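Local coordinates for adapter protein mecA 2 (PDB 3JTN), which recognises unfolded and aggregated proteins and targets them to the ClpC protease, ClpC being bound by the C-terminal domain described here, at residues A[3-8]-A[55-60]. Numbering follows the deposited sequence.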
ATOM      1  N   ILE A   3       3.481   7.314  -4.245  1.00 57.35           N
ATOM      2  CA  ILE A   3       3.503   5.884  -4.513  1.00 47.64           C
ATOM      3  C   ILE A   3       2.131   5.260  -4.329  1.00 45.30           C
ATOM      4  O   ILE A   3       1.534   5.377  -3.263  1.00 43.32           O
ATOM      5  CB  ILE A   3       4.443   5.157  -3.560  1.00 42.29           C
ATOM      6  CG1 ILE A   3       5.691   5.979  -3.301  1.00 42.22           C
ATOM      7  CG2 ILE A   3       4.789   3.771  -4.094  1.00 39.84           C
ATOM      8  CD1 ILE A   3       6.735   5.233  -2.502  1.00 42.02           C
ATOM      9  N   ILE A   4       1.649   4.575  -5.361  1.00 43.69           N
ATOM     10  CA  ILE A   4       0.397   3.847  -5.281  1.00 37.41           C
ATOM     11  C   ILE A   4       0.549   2.590  -6.110  1.00 37.30           C
ATOM     12  O   ILE A   4       0.868   2.656  -7.299  1.00 37.57           O
ATOM     13  CB  ILE A   4      -0.777   4.649  -5.867  1.00 37.71           C
ATOM     14  CG1 ILE A   4      -0.813   6.061  -5.286  1.00 41.12           C
ATOM     15  CG2 ILE A   4      -2.090   3.944  -5.606  1.00 33.30           C
ATOM     16  CD1 ILE A   4      -1.980   6.908  -5.787  1.00 43.36           C
ATOM     17  N   TYR A   5       0.320   1.441  -5.486  1.00 34.78           N
ATOM     18  CA  TYR A   5       0.335   0.194  -6.222  1.00 35.18           C
ATOM     19  C   TYR A   5      -1.043  -0.426  -6.197  1.00 34.35           C
ATOM     20  O   TYR A   5      -1.760  -0.293  -5.215  1.00 35.10           O
ATOM     21  CB  TYR A   5       1.389  -0.763  -5.653  1.00 33.39           C
ATOM     22  CG  TYR A   5       2.683  -0.693  -6.422  1.00 36.83           C
ATOM     23  CD1 TYR A   5       3.265  -1.837  -6.951  1.00 35.00           C
ATOM     24  CD2 TYR A   5       3.303   0.527  -6.656  1.00 42.24           C
ATOM     25  CE1 TYR A   5       4.438  -1.770  -7.669  1.00 39.21           C
ATOM     26  CE2 TYR A   5       4.481   0.607  -7.377  1.00 43.76           C
ATOM     27  CZ  TYR A   5       5.040  -0.545  -7.888  1.00 46.35           C
ATOM     28  OH  TYR A   5       6.216  -0.485  -8.604  1.00 53.74           O
ATOM     29  N   GLN A   6      -1.434  -1.059  -7.296  1.00 33.47           N
ATOM     30  CA  GLN A   6      -2.647  -1.845  -7.286  1.00 34.89           C
ATOM     31  C   GLN A   6      -2.252  -3.268  -6.947  1.00 41.27           C
ATOM     32  O   GLN A   6      -1.101  -3.668  -7.134  1.00 44.15           O
ATOM     33  CB  GLN A   6      -3.381  -1.768  -8.626  1.00 36.73           C
ATOM     34  CG  GLN A   6      -2.641  -2.320  -9.817  1.00 41.85           C
ATOM     35  CD  GLN A   6      -3.397  -2.066 -11.110  1.00 47.73           C
ATOM     36  OE1 GLN A   6      -2.798  -1.869 -12.168  1.00 51.44           O
ATOM     37  NE2 GLN A   6      -4.722  -2.041 -11.026  1.00 47.82           N
ATOM     38  N   PHE A   7      -3.201  -4.031  -6.437  1.00 44.30           N
ATOM     39  CA  PHE A   7      -2.898  -5.372  -5.973  1.00 44.84           C
ATOM     40  C   PHE A   7      -3.900  -6.377  -6.505  1.00 50.01           C
ATOM     41  O   PHE A   7      -5.080  -6.067  -6.664  1.00 52.92           O
ATOM     42  CB  PHE A   7      -2.802  -5.395  -4.446  1.00 38.85           C
ATOM     43  CG  PHE A   7      -1.626  -4.628  -3.925  1.00 38.71           C
ATOM     44  CD1 PHE A   7      -0.400  -5.255  -3.739  1.00 37.17           C
ATOM     45  CD2 PHE A   7      -1.725  -3.268  -3.674  1.00 37.08           C
ATOM     46  CE1 PHE A   7       0.691  -4.542  -3.290  1.00 37.00           C
ATOM     47  CE2 PHE A   7      -0.636  -2.552  -3.223  1.00 36.34           C
ATOM     48  CZ  PHE A   7       0.571  -3.181  -3.030  1.00 37.24           C
ATOM     49  N   HIS A   8      -3.413  -7.566  -6.832  1.00 51.90           N
ATOM     50  CA  HIS A   8      -4.279  -8.589  -7.375  1.00 54.39           C
ATOM     51  C   HIS A   8      -5.362  -8.901  -6.348  1.00 49.22           C
ATOM     52  O   HIS A   8      -6.554  -8.837  -6.649  1.00 50.89           O
ATOM     53  CB  HIS A   8      -3.474  -9.835  -7.732  1.00 59.37           C
ATOM     54  CG  HIS A   8      -4.326 -11.014  -8.063  1.00 64.96           C
ATOM     55  ND1 HIS A   8      -5.213 -11.014  -9.117  1.00 67.46           N
ATOM     56  CD2 HIS A   8      -4.440 -12.226  -7.471  1.00 68.18           C
ATOM     57  CE1 HIS A   8      -5.835 -12.179  -9.164  1.00 70.41           C
ATOM     58  NE2 HIS A   8      -5.383 -12.932  -8.178  1.00 71.57           N
ATOM     59  N   VAL A  55      10.174  -3.261  -3.576  1.00 40.97           N
ATOM     60  CA  VAL A  55       9.482  -4.271  -2.782  1.00 40.22           C
ATOM     61  C   VAL A  55       7.997  -4.258  -3.092  1.00 41.33           C
ATOM     62  O   VAL A  55       7.355  -5.308  -3.082  1.00 39.22           O
ATOM     63  CB  VAL A  55       9.710  -4.146  -1.250  1.00 43.59           C
ATOM     64  CG1 VAL A  55      11.035  -3.450  -0.945  1.00 45.30           C
ATOM     65  CG2 VAL A  55       8.564  -3.431  -0.591  1.00 42.86           C
ATOM     66  N   LEU A  56       7.447  -3.076  -3.376  1.00 42.03           N
ATOM     67  CA  LEU A  56       6.033  -2.972  -3.725  1.00 40.41           C
ATOM     68  C   LEU A  56       5.720  -3.819  -4.947  1.00 39.43           C
ATOM     69  O   LEU A  56       4.681  -4.482  -4.993  1.00 36.30           O
ATOM     70  CB  LEU A  56       5.640  -1.529  -4.014  1.00 39.92           C
ATOM     71  CG  LEU A  56       5.298  -0.655  -2.817  1.00 40.05           C
ATOM     72  CD1 LEU A  56       4.672   0.632  -3.318  1.00 36.40           C
ATOM     73  CD2 LEU A  56       4.359  -1.385  -1.880  1.00 37.94           C
ATOM     74  N   ALA A  57       6.629  -3.784  -5.924  1.00 41.13           N
ATOM     75  CA  ALA A  57       6.478  -4.498  -7.195  1.00 42.44           C
ATOM     76  C   ALA A  57       6.448  -6.012  -7.034  1.00 44.93           C
ATOM     77  O   ALA A  57       5.909  -6.725  -7.891  1.00 47.15           O
ATOM     78  CB  ALA A  57       7.585  -4.103  -8.162  1.00 39.94           C
ATOM     79  N   GLU A  58       7.043  -6.502  -5.951  1.00 44.04           N
ATOM     80  CA  GLU A  58       7.018  -7.928  -5.656  1.00 42.89           C
ATOM     81  C   GLU A  58       5.599  -8.358  -5.341  1.00 39.38           C
ATOM     82  O   GLU A  58       5.230  -9.506  -5.545  1.00 41.71           O
ATOM     83  CB  GLU A  58       7.917  -8.253  -4.460  1.00 47.98           C
ATOM     84  CG  GLU A  58       9.418  -8.132  -4.721  1.00 57.10           C
ATOM     85  CD  GLU A  58      10.236  -8.146  -3.431  1.00 63.96           C
ATOM     86  OE1 GLU A  58       9.632  -8.035  -2.336  1.00 65.47           O
ATOM     87  OE2 GLU A  58      11.480  -8.261  -3.509  1.00 66.26           O
ATOM     88  N   TYR A  59       4.792  -7.433  -4.833  1.00 37.67           N
ATOM     89  CA  TYR A  59       3.461  -7.794  -4.354  1.00 33.77           C
ATOM     90  C   TYR A  59       2.320  -7.226  -5.192  1.00 33.86           C
ATOM     91  O   TYR A  59       1.230  -7.789  -5.238  1.00 31.97           O
ATOM     92  CB  TYR A  59       3.309  -7.376  -2.899  1.00 35.02           C
ATOM     93  CG  TYR A  59       4.202  -8.154  -1.968  1.00 38.30           C
ATOM     94  CD1 TYR A  59       3.808  -9.391  -1.479  1.00 43.26           C
ATOM     95  CD2 TYR A  59       5.438  -7.656  -1.582  1.00 39.06           C
ATOM     96  CE1 TYR A  59       4.625 -10.121  -0.622  1.00 46.92           C
ATOM     97  CE2 TYR A  59       6.259  -8.370  -0.719  1.00 43.74           C
ATOM     98  CZ  TYR A  59       5.845  -9.604  -0.244  1.00 46.99           C
ATOM     99  OH  TYR A  59       6.644 -10.326   0.615  1.00 49.65           O
ATOM    100  N   GLY A  60       2.574  -6.107  -5.856  1.00 34.76           N
ATOM    101  CA  GLY A  60       1.541  -5.469  -6.634  1.00 33.24           C
ATOM    102  C   GLY A  60       2.117  -4.886  -7.902  1.00 35.74           C
ATOM    103  O   GLY A  60       3.298  -5.059  -8.206  1.00 37.45           O
TER
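Leu56 lies over Tyr5 where the C-terminal end of helix 49-59 packs on strand 3-7 of the antiparallel sheet in the ClpC-interacting domain. The two short axes run nearly parallel, 18° apart. Followed outward, Leu56 first sets CB over the Tyr5 ring, 3.7 Å from its centroid and 8° off the normal, a CH-pi contact. With CG anti to the carbonyl carbon (chi1 -84°), the leucine's end is carried on toward the strand, where its branches part. CD1 reaches Tyr5 CD2 at 3.6 Å and presses on Ile3 CG2 at 3.2 Å, closer than carbons usually pack; CD2 approaches Phe7 CZ at 4.3 Å. Leu16 and Leu39 also touch this leucine, extending the apolar cluster to helix 10-22 and strand 36-41. The Tyr5 ring meets Ala57 too, its OH lying 3.9 Å from that residue's CB. A serine in place of Tyr5 would probably leave Leu56 CB without its aromatic face and open a gap beside Ala57. Leu56 O accepts from both Tyr59 N and Gly60 N, and the chain then passes close to the strand, Gly60 CA being 3.2 Å from Gln6 O. At the edge of the Phe7 ring and near its plane, Tyr59 O sits 3.4 Å from Phe7 CD1.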